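PDB 7DRY: CMP/dCMP-type deaminase domain-containing protein from Aspergillus oryzae RIB40, which is a zinc-dependent deaminase of the cytidine deaminase fold that probably deaminates a pyrimidine intermediate of riboflavin biosynthesis. Local coordinates for residues 90-95 with 126-131. Residues are numbered along the deposited sequence; the frame is centred on the assembly and turned at random. Where two conformers were deposited one is given.
Sequences DRKLVM and GIQKIY
Val94 sets CG1 against the edge of the Tyr131 ring, in the ring plane and 3.4 Å from CD1, while its other methyl, CG2, lies alongside CB of Lys129. On the opposite face of the sheet Met95 has its CG anti to the backbone N (chi1 -174°) and bends only at the last torsion, bringing CE to 4.0 Å from CD1 of Ile127, while CB meets CD1 of Ile130. Between these layers backbone hydrogen bonds join the parallel strands 91-95 and 127-131: Gln128 N to Leu93 O, Met95 N to Lys129 O (2.9 Å) and Tyr131 N to Met95 O. Lys92 CB packs 3.3 Å from Gln128 OE1. Beside Leu93 a water accepts from Leu93 N and donates to Gly126 O and Gln128 OE1, bridging the segments. A second water accepts from Lys92 NZ and Lys129 NZ, which stay 5.4 Å apart; Lys129 NZ also hydrogen-bonds to OE1 of Gln158. The pair forms the beta-alpha-beta unit with helix 112-117, which supplies the zinc ligand Cys112. The chemistry thus divides: an apolar face that Met95 turns toward helix 62-73, and a mixed one, apolar at the Tyr131 edge and polar where water probably eases the repulsion between two lysines.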
ATOM      1  N   ASP A  90     -15.424  10.673 -12.714  0.50 16.55           N
ATOM      2  CA  ASP A  90     -16.070   9.386 -12.965  0.50 15.98           C
ATOM      3  C   ASP A  90     -15.163   8.194 -12.689  0.50 15.64           C
ATOM      4  O   ASP A  90     -15.633   7.052 -12.706  0.50 16.64           O
ATOM      5  CB  ASP A  90     -16.566   9.312 -14.414  0.50 14.49           C
ATOM      6  CG  ASP A  90     -17.816  10.134 -14.646  0.50 17.04           C
ATOM      7  OD1 ASP A  90     -18.326  10.738 -13.676  0.50 17.22           O
ATOM      8  OD2 ASP A  90     -18.290  10.170 -15.800  0.50 16.16           O
ATOM      9  N   ARG A  91     -13.885   8.442 -12.449  1.00 14.87           N
ATOM     10  CA  ARG A  91     -12.904   7.436 -12.081  1.00 12.11           C
ATOM     11  C   ARG A  91     -12.397   7.713 -10.676  1.00 15.26           C
ATOM     12  O   ARG A  91     -12.367   8.864 -10.226  1.00 16.67           O
ATOM     13  CB  ARG A  91     -11.694   7.423 -13.032  1.00 13.10           C
ATOM     14  CG  ARG A  91     -12.074   7.139 -14.470  1.00 14.47           C
ATOM     15  CD  ARG A  91     -10.853   7.098 -15.368  1.00 15.17           C
ATOM     16  NE  ARG A  91     -10.204   5.810 -15.203  1.00 28.83           N
ATOM     17  CZ  ARG A  91     -10.445   4.757 -15.971  1.00 22.31           C
ATOM     18  NH1 ARG A  91     -11.303   4.840 -16.976  1.00 26.58           N
ATOM     19  NH2 ARG A  91      -9.831   3.620 -15.728  1.00 20.55           N
ATOM     20  N   LYS A  92     -12.003   6.649  -9.988  1.00 13.14           N
ATOM     21  CA  LYS A  92     -11.446   6.755  -8.651  1.00 12.65           C
ATOM     22  C   LYS A  92     -10.089   6.077  -8.613  1.00 13.56           C
ATOM     23  O   LYS A  92      -9.818   5.143  -9.373  1.00 12.55           O
ATOM     24  CB  LYS A  92     -12.367   6.118  -7.598  1.00 14.33           C
ATOM     25  CG  LYS A  92     -12.572   4.615  -7.739  1.00 16.46           C
ATOM     26  CD  LYS A  92     -13.426   4.108  -6.569  1.00 21.65           C
ATOM     27  CE  LYS A  92     -13.874   2.668  -6.751  1.00 24.66           C
ATOM     28  NZ  LYS A  92     -14.837   2.284  -5.663  1.00 30.01           N
ATOM     29  N   LEU A  93      -9.239   6.558  -7.715  1.00 11.98           N
ATOM     30  CA  LEU A  93      -7.937   5.951  -7.487  1.00  9.27           C
ATOM     31  C   LEU A  93      -8.071   4.942  -6.357  1.00 10.77           C
ATOM     32  O   LEU A  93      -8.643   5.246  -5.301  1.00 12.71           O
ATOM     33  CB  LEU A  93      -6.915   7.014  -7.097  1.00 11.68           C
ATOM     34  CG  LEU A  93      -6.478   7.954  -8.216  1.00 11.96           C
ATOM     35  CD1 LEU A  93      -5.605   9.057  -7.631  1.00 13.11           C
ATOM     36  CD2 LEU A  93      -5.708   7.178  -9.285  1.00 13.18           C
ATOM     37  N   VAL A  94      -7.567   3.741  -6.597  1.00 10.85           N
ATOM     38  CA  VAL A  94      -7.594   2.652  -5.634  1.00 10.63           C
ATOM     39  C   VAL A  94      -6.169   2.141  -5.507  1.00 11.05           C
ATOM     40  O   VAL A  94      -5.482   1.962  -6.518  1.00 12.20           O
ATOM     41  CB  VAL A  94      -8.518   1.528  -6.137  1.00 13.99           C
ATOM     42  CG1 VAL A  94      -8.396   0.300  -5.274  1.00 21.58           C
ATOM     43  CG2 VAL A  94      -9.961   2.027  -6.217  1.00 15.05           C
ATOM     44  N   MET A  95      -5.718   1.910  -4.279  1.00  9.24           N
ATOM     45  CA  MET A  95      -4.405   1.326  -4.046  1.00  9.39           C
ATOM     46  C   MET A  95      -4.540  -0.083  -3.492  1.00 11.00           C
ATOM     47  O   MET A  95      -5.248  -0.305  -2.503  1.00 12.43           O
ATOM     48  CB  MET A  95      -3.556   2.189  -3.112  1.00 11.16           C
ATOM     49  CG  MET A  95      -2.128   1.657  -2.995  1.00 11.77           C
ATOM     50  SD  MET A  95      -1.074   2.594  -1.875  1.00 13.98           S
ATOM     51  CE  MET A  95      -0.604   3.958  -2.947  1.00 13.43           C
ATOM     52  N   GLY A 126      -7.835  12.462  -4.729  1.00 14.29           N
ATOM     53  CA  GLY A 126      -6.945  11.586  -3.998  1.00 13.63           C
ATOM     54  C   GLY A 126      -7.369  10.121  -4.070  1.00 12.58           C
ATOM     55  O   GLY A 126      -8.234   9.713  -4.845  1.00 15.70           O
ATOM     56  N   ILE A 127      -6.724   9.320  -3.228  1.00 12.64           N
ATOM     57  CA  ILE A 127      -6.980   7.884  -3.194  1.00 11.00           C
ATOM     58  C   ILE A 127      -8.272   7.627  -2.435  1.00 13.83           C
ATOM     59  O   ILE A 127      -8.441   8.093  -1.303  1.00 17.10           O
ATOM     60  CB  ILE A 127      -5.794   7.149  -2.555  1.00 13.06           C
ATOM     61  CG1 ILE A 127      -4.549   7.361  -3.414  1.00 12.81           C
ATOM     62  CG2 ILE A 127      -6.092   5.662  -2.401  1.00 14.43           C
ATOM     63  CD1 ILE A 127      -3.255   6.920  -2.752  1.00 14.12           C
ATOM     64  N   GLN A 128      -9.201   6.897  -3.063  1.00 11.96           N
ATOM     65  CA  GLN A 128     -10.521   6.678  -2.486  1.00 11.78           C
ATOM     66  C   GLN A 128     -10.678   5.345  -1.767  1.00 11.92           C
ATOM     67  O   GLN A 128     -11.566   5.232  -0.912  1.00 15.67           O
ATOM     68  CB  GLN A 128     -11.613   6.811  -3.560  1.00 12.51           C
ATOM     69  CG  GLN A 128     -11.940   8.268  -3.871  1.00 17.54           C
ATOM     70  CD  GLN A 128     -12.929   8.440  -5.007  1.00 16.93           C
ATOM     71  OE1 GLN A 128     -12.600   9.041  -6.027  1.00 19.53           O
ATOM     72  NE2 GLN A 128     -14.150   7.926  -4.833  1.00 20.10           N
ATOM     73  N   LYS A 129      -9.852   4.346  -2.074  1.00 12.53           N
ATOM     74  CA  LYS A 129     -10.034   3.032  -1.474  1.00 11.24           C
ATOM     75  C   LYS A 129      -8.702   2.297  -1.450  1.00 10.58           C
ATOM     76  O   LYS A 129      -7.898   2.432  -2.380  1.00 10.49           O
ATOM     77  CB  LYS A 129     -11.084   2.216  -2.244  1.00 14.40           C
ATOM     78  CG  LYS A 129     -11.427   0.887  -1.594  1.00 16.33           C
ATOM     79  CD  LYS A 129     -12.700   0.271  -2.169  1.00 17.40           C
ATOM     80  CE  LYS A 129     -13.134  -0.905  -1.317  1.00 18.46           C
ATOM     81  NZ  LYS A 129     -14.469  -1.415  -1.728  1.00 23.11           N
ATOM     82  N   ILE A 130      -8.484   1.528  -0.377  1.00 11.90           N
ATOM     83  CA  ILE A 130      -7.325   0.650  -0.207  1.00 11.79           C
ATOM     84  C   ILE A 130      -7.823  -0.787  -0.106  1.00 12.23           C
ATOM     85  O   ILE A 130      -8.746  -1.077   0.662  1.00 13.68           O
ATOM     86  CB  ILE A 130      -6.534   0.997   1.072  1.00 11.48           C
ATOM     87  CG1 ILE A 130      -6.298   2.507   1.201  1.00 14.10           C
ATOM     88  CG2 ILE A 130      -5.222   0.228   1.106  1.00 15.44           C
ATOM     89  CD1 ILE A 130      -5.417   3.088   0.120  1.00 14.67           C
ATOM     90  N   TYR A 131      -7.204  -1.685  -0.865  1.00 11.29           N
ATOM     91  CA  TYR A 131      -7.398  -3.121  -0.705  1.00 11.01           C
ATOM     92  C   TYR A 131      -6.091  -3.716  -0.208  1.00 11.92           C
ATOM     93  O   TYR A 131      -5.027  -3.377  -0.723  1.00 11.50           O
ATOM     94  CB  TYR A 131      -7.704  -3.779  -2.048  1.00 11.39           C
ATOM     95  CG  TYR A 131      -9.066  -3.475  -2.623  1.00 11.57           C
ATOM     96  CD1 TYR A 131      -9.252  -2.396  -3.468  1.00 13.50           C
ATOM     97  CD2 TYR A 131     -10.161  -4.276  -2.335  1.00 15.91           C
ATOM     98  CE1 TYR A 131     -10.502  -2.111  -4.010  1.00 14.62           C
ATOM     99  CE2 TYR A 131     -11.419  -4.003  -2.886  1.00 18.73           C
ATOM    100  CZ  TYR A 131     -11.571  -2.914  -3.714  1.00 21.43           C
ATOM    101  OH  TYR A 131     -12.804  -2.612  -4.259  1.00 20.15           O
TER
HETATM  102  O   HOH W   1     -15.211  -0.487  -4.688  1.00 45.88           O
HETATM  103  O   HOH W   2     -10.046   9.001  -6.578  1.00 16.31           O